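Long-range contacts in PROTEIN (hypothetical protein EF0366) (Enterococcus faecalis, PDB 1VPY), which is of unknown function but adopts a TIM-barrel fold and belongs to the DUF72 family, with zinc ions bound in the crystal: residues A[176-181]-A[199-204]; A[116-121]-A[148-153]; A[58-63]-A[103-108]; A[46-51]-A[74-79]. All coordinates share one frame; numbering follows the deposited sequence.

How the contacts relate
Contacts 1, 2 and 4 are three strand pairings of one closed eight-stranded barrel, while contact 3 lies in its outer layer. Arg-204 of contact 1 ties the three together inside the barrel: its NH1 is 2.6 Å from OE1 of Glu-150 in contact 2, and its NH2 is 2.6 Å from OE2 of Glu-46 in contact 4, both salt bridges. Contacts 2 and 4 are neighbours, with centres about 11 Å apart, because strands 114-120 and 72-76 are adjacent. Contact 3 reaches contact 4 through Met-105 and Leu-108 on Met-75, but its centre is about 25 Å from that of contact 1. A zinc ion sits about 12 Å from the side chain of Val-201.

Contact 1: A[176-181]-A[199-204]; sequences LVIVDE and NLVLFR
Ile-178 lies alongside Phe-203, the two side chains pointing the same way toward helix 231-245. Starting at the root, Ile-178 CB sits 3.7 Å from CD1 of Phe-203. The CG2 branch of Ile-178 comes 3.6 Å from Phe-203 CE1. The other branch, CG1, is anti to the carbonyl carbon (Ile-178 chi1 -52°) and carries CD1 over the ring face: CD1 is 4.0 Å from the Phe-203 centroid and 25° off the ring normal, a CH-pi contact. The same Ile-178 methyl, CD1, also meets Val-201 CG1 at 3.6 Å. Behind this lies the parallel pairing of strands 175-180 and 201-205, the sixth and seventh of the TIM barrel, joined here by a connection without helix or strand. The backbone bonds zigzag from Ile-178 N to Leu-202 O (2.9 Å), from Arg-204 N to Ile-178 O (3.0 Å) and from Asp-180 N to Arg-204 O (3.1 Å). Where the strands part, water 1 bridges Leu-176 O and Leu-202 N. On the barrel-interior face, Val-177 CG2 lies 3.9 Å from Leu-202 CD2, while its CG1 rests on the aliphatic stem of Arg-204, whose guanidinium runs on to Glu-150 and Glu-46.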
# COMPACT_ATOMS: atom_id res chain seq x y z
N LEU A 176 -3.10 -6.03 6.34
CA LEU A 176 -3.13 -4.74 7.03
C LEU A 176 -1.79 -4.04 6.90
O LEU A 176 -0.76 -4.56 7.35
CB LEU A 176 -3.53 -4.88 8.49
CG LEU A 176 -3.59 -3.57 9.30
CD1 LEU A 176 -4.77 -2.68 8.87
CD2 LEU A 176 -3.67 -3.87 10.79
N VAL A 177 -1.80 -2.86 6.29
CA VAL A 177 -0.58 -2.15 5.97
C VAL A 177 0.15 -1.66 7.22
O VAL A 177 -0.42 -0.93 8.05
CB VAL A 177 -0.84 -1.00 4.98
CG1 VAL A 177 0.37 -0.09 4.88
CG2 VAL A 177 -1.22 -1.57 3.59
N ILE A 178 1.40 -2.10 7.38
CA ILE A 178 2.22 -1.64 8.50
C ILE A 178 2.80 -0.28 8.14
O ILE A 178 3.49 -0.15 7.11
CB ILE A 178 3.34 -2.63 8.86
CG1 ILE A 178 2.75 -4.03 9.07
CG2 ILE A 178 4.06 -2.14 10.11
CD1 ILE A 178 3.76 -5.13 9.07
N VAL A 179 2.52 0.73 8.96
CA VAL A 179 2.87 2.11 8.61
C VAL A 179 3.85 2.81 9.55
O VAL A 179 3.70 2.79 10.77
CB VAL A 179 1.63 3.00 8.43
CG1 VAL A 179 0.83 2.55 7.23
CG2 VAL A 179 0.76 3.05 9.71
N ASP A 180 4.86 3.44 8.95
CA ASP A 180 5.68 4.42 9.65
C ASP A 180 5.25 5.78 9.12
O ASP A 180 5.30 6.02 7.92
CB ASP A 180 7.17 4.19 9.39
CG ASP A 180 8.03 5.05 10.28
OD1 ASP A 180 7.93 4.90 11.53
OD2 ASP A 180 8.80 5.88 9.76
N GLU A 181 4.80 6.64 10.03
CA GLU A 181 4.25 7.93 9.63
C GLU A 181 4.28 8.94 10.80
O GLU A 181 4.45 8.55 11.95
CB GLU A 181 2.84 7.76 9.06
CG GLU A 181 1.80 7.22 10.05
CD GLU A 181 0.43 7.05 9.42
OE1 GLU A 181 0.29 6.18 8.53
OE2 GLU A 181 -0.50 7.79 9.82
N ASN A 199 0.34 -14.36 3.29
CA ASN A 199 0.69 -14.46 1.87
C ASN A 199 1.34 -13.20 1.34
O ASN A 199 1.99 -13.23 0.29
CB ASN A 199 -0.52 -14.79 1.01
CG ASN A 199 -0.93 -16.24 1.12
OD1 ASN A 199 -0.15 -17.15 0.79
ND2 ASN A 199 -2.15 -16.47 1.57
N LEU A 200 1.15 -12.10 2.06
CA LEU A 200 1.74 -10.82 1.69
C LEU A 200 1.57 -9.77 2.78
O LEU A 200 0.46 -9.54 3.28
CB LEU A 200 1.19 -10.31 0.35
CG LEU A 200 -0.23 -9.75 0.21
CD1 LEU A 200 -0.28 -8.86 -1.00
CD2 LEU A 200 -1.29 -10.86 0.11
N VAL A 201 2.69 -9.16 3.15
CA VAL A 201 2.71 -8.03 4.06
C VAL A 201 3.18 -6.82 3.29
O VAL A 201 4.15 -6.90 2.52
CB VAL A 201 3.64 -8.29 5.26
CG1 VAL A 201 3.96 -7.01 6.02
CG2 VAL A 201 3.02 -9.29 6.18
N LEU A 202 2.50 -5.69 3.49
CA LEU A 202 2.93 -4.44 2.90
C LEU A 202 3.27 -3.42 3.98
O LEU A 202 2.46 -3.14 4.88
CB LEU A 202 1.87 -3.88 1.93
CG LEU A 202 2.19 -2.58 1.18
CD1 LEU A 202 3.36 -2.76 0.21
CD2 LEU A 202 0.98 -2.07 0.45
N PHE A 203 4.49 -2.89 3.87
CA PHE A 203 4.96 -1.75 4.65
C PHE A 203 4.84 -0.51 3.81
O PHE A 203 5.07 -0.55 2.60
CB PHE A 203 6.45 -1.92 4.96
CG PHE A 203 6.74 -2.85 6.09
CD1 PHE A 203 6.76 -2.38 7.41
CD2 PHE A 203 7.03 -4.19 5.85
CE1 PHE A 203 7.04 -3.24 8.46
CE2 PHE A 203 7.31 -5.05 6.89
CZ PHE A 203 7.32 -4.58 8.20
N ARG A 204 4.50 0.61 4.44
CA ARG A 204 4.60 1.91 3.78
C ARG A 204 5.21 2.92 4.73
O ARG A 204 4.69 3.15 5.84
CB ARG A 204 3.23 2.40 3.29
CG ARG A 204 2.65 1.59 2.13
CD ARG A 204 1.34 2.19 1.65
NE ARG A 204 1.54 3.24 0.66
CZ ARG A 204 0.85 4.37 0.59
NH1 ARG A 204 -0.09 4.66 1.47
NH2 ARG A 204 1.13 5.24 -0.37
O HOH W 1 0.51 -5.71 5.25

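Contact 2: A[116-121]-A[148-153]; sequences AFLVQF and AIELRN
The beta-alpha-beta unit made of strand 114-120, helix 129-141 and strand 147-150 closes here, setting Leu-118, Val-119 and Gln-120 beside Ala-148, Ile-149 and Glu-150 in parallel register. Four backbone bonds stitch the pair: Ala-148 N to Phe-117 O, Val-119 N to Ala-148 O, Glu-150 N to Val-119 O and Phe-121 N to Glu-150 O, the last two nearly straight at 175°. Inside the barrel, Gln-120 and Glu-150 run side by side, with Gln-120 CG 3.7 Å from Glu-150 CD. A bend at chi2 (-90°) turns the Gln-120 amide over one face of the Arg-152 guanidinium. The two planes are 18° apart and stacked, Gln-120 NE2 lying 3.6 Å from Arg-152 NE. Glu-150 OE2 forms a salt bridge with Arg-152 NH1 at 2.7 Å, though as a hydrogen bond it is weak; His-206 NE2 also hydrogen-bonds to this oxygen. Further partners hold both polar ends: Lys-76 takes Gln-120 OE1, and Arg-204 takes Glu-150 OE1. The face turned to the helices is apolar. There Ile-149 CD1 touches Val-119 CB at 4.0 Å and comes to the edge of the Phe-121 ring. Polar side chains inside the barrel at the C-terminal strand ends, with an apolar outer face under the helices, are a common arrangement in TIM barrels.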
# COMPACT_ATOMS: atom_id res chain seq x y z
N ALA A 116 -0.78 -6.02 -4.78
CA ALA A 116 -2.03 -5.81 -4.07
C ALA A 116 -2.71 -4.52 -4.52
O ALA A 116 -2.04 -3.62 -5.02
CB ALA A 116 -1.79 -5.77 -2.56
N PHE A 117 -4.03 -4.45 -4.39
CA PHE A 117 -4.73 -3.17 -4.45
C PHE A 117 -4.62 -2.49 -3.09
O PHE A 117 -4.96 -3.10 -2.07
CB PHE A 117 -6.20 -3.33 -4.83
CG PHE A 117 -6.41 -3.73 -6.26
CD1 PHE A 117 -6.02 -2.89 -7.29
CD2 PHE A 117 -6.99 -4.95 -6.57
CE1 PHE A 117 -6.21 -3.26 -8.62
CE2 PHE A 117 -7.17 -5.34 -7.89
CZ PHE A 117 -6.78 -4.49 -8.92
N LEU A 118 -4.12 -1.26 -3.07
CA LEU A 118 -4.04 -0.52 -1.81
C LEU A 118 -5.28 0.32 -1.63
O LEU A 118 -5.56 1.21 -2.43
CB LEU A 118 -2.76 0.34 -1.72
CG LEU A 118 -2.72 1.41 -0.61
CD1 LEU A 118 -2.68 0.83 0.81
CD2 LEU A 118 -1.57 2.36 -0.84
N VAL A 119 -6.04 0.01 -0.59
CA VAL A 119 -7.19 0.82 -0.21
C VAL A 119 -6.77 1.57 1.05
O VAL A 119 -6.67 0.99 2.13
CB VAL A 119 -8.45 -0.05 0.04
CG1 VAL A 119 -9.67 0.82 0.29
CG2 VAL A 119 -8.71 -1.00 -1.13
N GLN A 120 -6.51 2.86 0.88
CA GLN A 120 -5.94 3.69 1.93
C GLN A 120 -6.97 4.73 2.41
O GLN A 120 -7.38 5.60 1.64
CB GLN A 120 -4.66 4.35 1.40
CG GLN A 120 -3.93 5.26 2.37
CD GLN A 120 -4.41 6.69 2.28
OE1 GLN A 120 -4.32 7.33 1.23
NE2 GLN A 120 -4.94 7.20 3.38
N PHE A 121 -7.37 4.63 3.68
CA PHE A 121 -8.44 5.48 4.24
C PHE A 121 -7.93 6.73 4.96
O PHE A 121 -6.78 6.81 5.34
CB PHE A 121 -9.34 4.68 5.19
CG PHE A 121 -10.12 3.60 4.51
CD1 PHE A 121 -11.34 3.88 3.92
CD2 PHE A 121 -9.62 2.31 4.44
CE1 PHE A 121 -12.06 2.88 3.27
CE2 PHE A 121 -10.33 1.30 3.80
CZ PHE A 121 -11.56 1.59 3.22
N ALA A 148 -4.57 -4.81 0.15
CA ALA A 148 -3.83 -4.22 1.24
C ALA A 148 -4.62 -3.04 1.76
O ALA A 148 -4.91 -2.09 1.02
CB ALA A 148 -2.45 -3.80 0.78
N ILE A 149 -5.01 -3.11 3.03
CA ILE A 149 -5.80 -2.05 3.67
C ILE A 149 -4.86 -1.17 4.49
O ILE A 149 -4.03 -1.68 5.25
CB ILE A 149 -6.89 -2.67 4.62
CG1 ILE A 149 -7.92 -3.52 3.84
CG2 ILE A 149 -7.53 -1.62 5.51
CD1 ILE A 149 -8.93 -2.73 3.02
N GLU A 150 -4.97 0.14 4.32
CA GLU A 150 -4.26 1.10 5.16
C GLU A 150 -5.21 2.04 5.89
O GLU A 150 -6.16 2.55 5.30
CB GLU A 150 -3.26 1.91 4.35
CG GLU A 150 -2.29 2.66 5.24
CD GLU A 150 -1.40 3.60 4.48
OE1 GLU A 150 -0.85 3.20 3.43
OE2 GLU A 150 -1.24 4.75 4.95
N LEU A 151 -4.93 2.29 7.18
CA LEU A 151 -5.74 3.19 8.03
C LEU A 151 -4.91 4.36 8.58
O LEU A 151 -3.70 4.22 8.79
CB LEU A 151 -6.34 2.40 9.19
CG LEU A 151 -6.89 0.98 8.95
CD1 LEU A 151 -6.89 0.18 10.23
CD2 LEU A 151 -8.28 1.01 8.33
N ARG A 152 -5.56 5.51 8.80
CA ARG A 152 -4.92 6.70 9.40
C ARG A 152 -5.61 7.14 10.69
O ARG A 152 -5.52 8.31 11.08
CB ARG A 152 -4.92 7.91 8.45
CG ARG A 152 -4.05 7.78 7.23
CD ARG A 152 -3.33 9.08 6.88
NE ARG A 152 -2.81 9.08 5.51
CZ ARG A 152 -1.93 8.21 5.03
NH1 ARG A 152 -1.44 7.25 5.81
NH2 ARG A 152 -1.52 8.28 3.77
N ASN A 153 -6.30 6.21 11.34
CA ASN A 153 -7.02 6.52 12.58
C ASN A 153 -6.66 5.53 13.68
O ASN A 153 -6.78 4.32 13.50
CB ASN A 153 -8.53 6.53 12.33
CG ASN A 153 -9.31 6.99 13.53
OD1 ASN A 153 -9.44 6.27 14.51
ND2 ASN A 153 -9.84 8.20 13.45

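Contact 3: A[58-63]-A[103-108]; sequences ERVAEW and ESMAPL
Val-60 is the bump of this contact, and the junction of helices 94-104 and 106-109 supplies the hollow it fills. Ser-104, through its carbonyl oxygen, and Met-105, Pro-107 and Leu-108 make the walls. Val-60 CG2 points at the backbone of the junction, 3.3 Å from Ser-104 O. The same Val-60 CG2 meets the selenomethionine methyl of Met-105, CE, at 4.0 Å. The other branch, Val-60 CG1, stands anti to the backbone N (chi1 -173°), which turns it toward Leu-108 and Pro-107: Val-60 CG1 lies 3.8 Å from Leu-108 CB and 4.3 Å from Pro-107 CD. Met-105 and Leu-108 each cross Val-60 at about a right angle, so they wall it in rather than run along it. Next to this socket a second, shallower fit forms. The Pro-107 ring lies against the smooth patch at Ala-61, its CB 3.8 Å from Ala-61 CA and 4.1 Å from Ala-61 CB. No hydrogen bond spans the two segments; the fit is one of shape. Beneath it, Met-105 and Leu-108 reach Met-75 on the barrel strand 72-76, and Pro-55 touches both Val-60 and Met-105. Helix 57-65 thus packs on the junction of its neighbours, as in the helical shell of a TIM barrel.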
# COMPACT_ATOMS: atom_id res chain seq x y z
N GLU A 58 -6.44 -0.15 -21.66
CA GLU A 58 -5.26 -0.31 -22.53
C GLU A 58 -4.01 0.40 -22.02
O GLU A 58 -2.90 0.02 -22.40
CB GLU A 58 -5.57 0.10 -23.98
CG GLU A 58 -6.06 1.55 -24.16
CD GLU A 58 -7.58 1.70 -24.05
OE1 GLU A 58 -8.28 0.72 -23.73
OE2 GLU A 58 -8.07 2.83 -24.30
N ARG A 59 -4.18 1.42 -21.18
CA ARG A 59 -3.04 2.06 -20.52
C ARG A 59 -2.44 1.09 -19.51
O ARG A 59 -1.22 0.88 -19.49
CB ARG A 59 -3.44 3.38 -19.85
CG ARG A 59 -2.23 4.16 -19.31
CD ARG A 59 -2.62 5.50 -18.75
NE ARG A 59 -3.35 6.31 -19.72
CZ ARG A 59 -4.22 7.27 -19.40
NH1 ARG A 59 -4.47 7.55 -18.12
NH2 ARG A 59 -4.84 7.95 -20.36
N VAL A 60 -3.30 0.51 -18.67
CA VAL A 60 -2.91 -0.55 -17.74
C VAL A 60 -2.22 -1.70 -18.48
O VAL A 60 -1.23 -2.24 -18.00
CB VAL A 60 -4.12 -1.06 -16.92
CG1 VAL A 60 -3.68 -2.04 -15.84
CG2 VAL A 60 -4.87 0.11 -16.30
N ALA A 61 -2.74 -2.05 -19.66
CA ALA A 61 -2.16 -3.08 -20.52
C ALA A 61 -0.70 -2.80 -20.88
O ALA A 61 0.14 -3.70 -20.83
CB ALA A 61 -3.00 -3.28 -21.78
N GLU A 62 -0.41 -1.54 -21.24
CA GLU A 62 0.96 -1.14 -21.59
C GLU A 62 1.88 -1.13 -20.39
O GLU A 62 3.04 -1.55 -20.50
CB GLU A 62 0.99 0.22 -22.29
CG GLU A 62 0.64 0.16 -23.79
CD GLU A 62 1.70 -0.55 -24.64
OE1 GLU A 62 2.90 -0.52 -24.26
OE2 GLU A 62 1.33 -1.12 -25.69
N TRP A 63 1.37 -0.66 -19.24
CA TRP A 63 2.12 -0.70 -17.99
C TRP A 63 2.59 -2.11 -17.73
O TRP A 63 3.76 -2.33 -17.40
CB TRP A 63 1.29 -0.21 -16.79
CG TRP A 63 0.86 1.23 -16.84
CD1 TRP A 63 1.40 2.24 -17.60
CD2 TRP A 63 -0.19 1.84 -16.07
NE1 TRP A 63 0.74 3.42 -17.37
CE2 TRP A 63 -0.24 3.21 -16.43
CE3 TRP A 63 -1.10 1.36 -15.12
CZ2 TRP A 63 -1.17 4.10 -15.87
CZ3 TRP A 63 -2.02 2.24 -14.57
CH2 TRP A 63 -2.05 3.60 -14.95
N GLU A 103 -12.73 -3.40 -14.48
CA GLU A 103 -12.67 -3.54 -15.93
C GLU A 103 -11.36 -2.97 -16.48
O GLU A 103 -10.75 -3.55 -17.38
CB GLU A 103 -13.88 -2.90 -16.62
N SER A 104 -10.94 -1.83 -15.94
CA SER A 104 -9.70 -1.19 -16.37
C SER A 104 -8.49 -1.92 -15.82
O SER A 104 -7.44 -1.95 -16.45
CB SER A 104 -9.67 0.28 -15.95
OG SER A 104 -9.08 0.44 -14.67
N MSE A 105 -8.65 -2.52 -14.64
CA MSE A 105 -7.56 -3.25 -13.99
C MSE A 105 -7.39 -4.68 -14.49
O MSE A 105 -6.48 -5.38 -14.04
CB MSE A 105 -7.73 -3.25 -12.47
CG MSE A 105 -7.48 -1.89 -11.85
SE MSE A 105 -5.67 -1.23 -12.22
CE MSE A 105 -6.09 0.71 -12.53
N ALA A 106 -8.25 -5.10 -15.41
CA ALA A 106 -8.24 -6.46 -15.95
C ALA A 106 -6.85 -6.93 -16.41
O ALA A 106 -6.42 -8.01 -16.01
CB ALA A 106 -9.29 -6.64 -17.06
N PRO A 107 -6.15 -6.13 -17.25
CA PRO A 107 -4.89 -6.67 -17.78
C PRO A 107 -3.82 -6.87 -16.70
O PRO A 107 -2.94 -7.70 -16.88
CB PRO A 107 -4.45 -5.60 -18.79
CG PRO A 107 -5.65 -4.79 -19.06
CD PRO A 107 -6.39 -4.78 -17.77
N LEU A 108 -3.91 -6.13 -15.60
CA LEU A 108 -3.01 -6.33 -14.47
C LEU A 108 -3.41 -7.56 -13.65
O LEU A 108 -2.55 -8.37 -13.28
CB LEU A 108 -2.95 -5.07 -13.59
CG LEU A 108 -2.25 -5.14 -12.23
CD1 LEU A 108 -0.75 -5.33 -12.38
CD2 LEU A 108 -2.55 -3.90 -11.42

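Contact 4: A[46-51]-A[74-79]; sequences EMDTAY and VMKVYS
The Tyr-51 ring is held between Lys-76 and Ser-79, one on each face. Lys-76 lies alongside it, pointing the same way, and its extended chain brings NZ to 4.1 Å from the ring centroid and 17° off the normal, a cation-pi contact. On the opposite face Ser-79 CB sits over the ring centre, 3.7 Å from the centroid, as a CH-pi contact. With CG anti to the backbone N (chi1 178°), the Tyr-51 ring also presents its edge to a backbone oxygen, CD1 lying 3.4 Å from Val-77 O. Asp-48 crosses the stem of Lys-76 obliquely, OD1 3.5 Å from Lys-76 CD, short of NZ, whose polar partner is Gln-120. These residues cluster at and just past the ends of strands 44-47 and 72-76, the second and third of the TIM barrel, at the C-terminal rim that carries the active site in TIM-barrel enzymes; its role here is unknown. The strands themselves pair in parallel, Met-47 N giving to Val-74 O (3.0 Å) and Lys-76 N to Met-47 O (3.2 Å). Where the segments diverge, water 2 links Met-47 O, Lys-76 O and Ala-50 N, donating to the two oxygens and accepting from the nitrogen. Farther along, Ser-79 N bonds to Tyr-51 O at 3.0 Å, and the Tyr-78 ring turns its edge to Ala-50 O, which lies in the ring plane 3.6 Å from Tyr-78 CD1.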
# COMPACT_ATOMS: atom_id res chain seq x y z
N GLU A 46 4.68 1.42 -6.41
CA GLU A 46 3.32 1.80 -6.10
C GLU A 46 2.90 2.89 -7.05
O GLU A 46 3.58 3.91 -7.19
CB GLU A 46 3.16 2.29 -4.67
CG GLU A 46 1.73 2.69 -4.34
CD GLU A 46 1.60 3.29 -2.96
OE1 GLU A 46 2.12 2.70 -2.00
OE2 GLU A 46 0.96 4.35 -2.84
N MSE A 47 1.78 2.67 -7.73
CA MSE A 47 1.25 3.67 -8.63
C MSE A 47 -0.02 4.26 -8.05
O MSE A 47 -0.97 3.53 -7.74
CB MSE A 47 1.01 3.06 -10.00
CG MSE A 47 2.29 2.62 -10.66
SE MSE A 47 2.04 2.16 -12.52
CE MSE A 47 1.62 3.97 -13.29
N ASP A 48 -0.00 5.58 -7.90
CA ASP A 48 -1.11 6.32 -7.31
C ASP A 48 -2.02 6.94 -8.37
O ASP A 48 -3.08 7.45 -8.05
CB ASP A 48 -0.55 7.41 -6.40
CG ASP A 48 0.07 6.84 -5.13
OD1 ASP A 48 -0.00 5.61 -4.91
OD2 ASP A 48 0.63 7.63 -4.35
N THR A 49 -1.59 6.85 -9.62
CA THR A 49 -2.28 7.46 -10.76
C THR A 49 -3.80 7.21 -10.82
O THR A 49 -4.56 8.12 -11.14
CB THR A 49 -1.57 7.05 -12.09
OG1 THR A 49 -2.34 7.48 -13.21
CG2 THR A 49 -1.38 5.56 -12.16
N ALA A 50 -4.22 5.99 -10.50
CA ALA A 50 -5.64 5.60 -10.59
C ALA A 50 -6.48 6.08 -9.41
O ALA A 50 -7.71 6.01 -9.43
CB ALA A 50 -5.78 4.09 -10.76
N TYR A 51 -5.81 6.57 -8.37
CA TYR A 51 -6.49 7.19 -7.24
C TYR A 51 -7.22 8.45 -7.69
O TYR A 51 -8.26 8.80 -7.13
CB TYR A 51 -5.46 7.52 -6.15
CG TYR A 51 -6.01 8.20 -4.92
CD1 TYR A 51 -6.57 7.45 -3.88
CD2 TYR A 51 -5.93 9.58 -4.77
CE1 TYR A 51 -7.06 8.07 -2.74
CE2 TYR A 51 -6.42 10.21 -3.63
CZ TYR A 51 -6.98 9.45 -2.62
OH TYR A 51 -7.46 10.07 -1.50
N VAL A 74 1.85 -2.32 -6.77
CA VAL A 74 0.86 -2.01 -5.75
C VAL A 74 0.00 -0.92 -6.37
O VAL A 74 0.47 0.20 -6.60
CB VAL A 74 1.48 -1.52 -4.44
CG1 VAL A 74 0.38 -1.05 -3.48
CG2 VAL A 74 2.31 -2.63 -3.79
N MSE A 75 -1.25 -1.27 -6.65
CA MSE A 75 -2.15 -0.37 -7.32
C MSE A 75 -3.07 0.30 -6.30
O MSE A 75 -3.88 -0.36 -5.67
CB MSE A 75 -2.96 -1.15 -8.35
CG MSE A 75 -3.66 -0.29 -9.37
SE MSE A 75 -2.41 0.82 -10.41
CE MSE A 75 -1.03 -0.63 -10.93
N LYS A 76 -2.93 1.61 -6.14
CA LYS A 76 -3.81 2.34 -5.25
C LYS A 76 -5.19 2.50 -5.90
O LYS A 76 -5.28 2.99 -7.02
CB LYS A 76 -3.21 3.70 -4.89
CG LYS A 76 -3.87 4.34 -3.68
CD LYS A 76 -3.09 5.54 -3.17
CE LYS A 76 -3.77 6.09 -1.93
NZ LYS A 76 -3.30 7.45 -1.59
N VAL A 77 -6.23 2.07 -5.21
CA VAL A 77 -7.61 2.13 -5.74
C VAL A 77 -8.14 3.56 -5.88
O VAL A 77 -7.64 4.49 -5.23
CB VAL A 77 -8.61 1.30 -4.87
CG1 VAL A 77 -8.14 -0.14 -4.74
CG2 VAL A 77 -8.80 1.93 -3.51
N TYR A 78 -9.14 3.72 -6.74
CA TYR A 78 -9.79 5.01 -6.98
C TYR A 78 -10.26 5.66 -5.67
O TYR A 78 -10.82 5.00 -4.80
CB TYR A 78 -10.96 4.85 -7.97
CG TYR A 78 -11.69 6.13 -8.30
CD1 TYR A 78 -11.03 7.18 -8.96
CD2 TYR A 78 -13.03 6.31 -7.96
CE1 TYR A 78 -11.70 8.37 -9.26
CE2 TYR A 78 -13.70 7.49 -8.26
CZ TYR A 78 -13.03 8.51 -8.91
OH TYR A 78 -13.69 9.69 -9.22
N SER A 79 -10.01 6.97 -5.53
CA SER A 79 -10.33 7.71 -4.31
C SER A 79 -11.74 7.46 -3.78
O SER A 79 -11.96 7.40 -2.57
CB SER A 79 -10.08 9.22 -4.49
OG SER A 79 -10.77 9.73 -5.62
O HOH W 2 -3.44 3.57 -8.91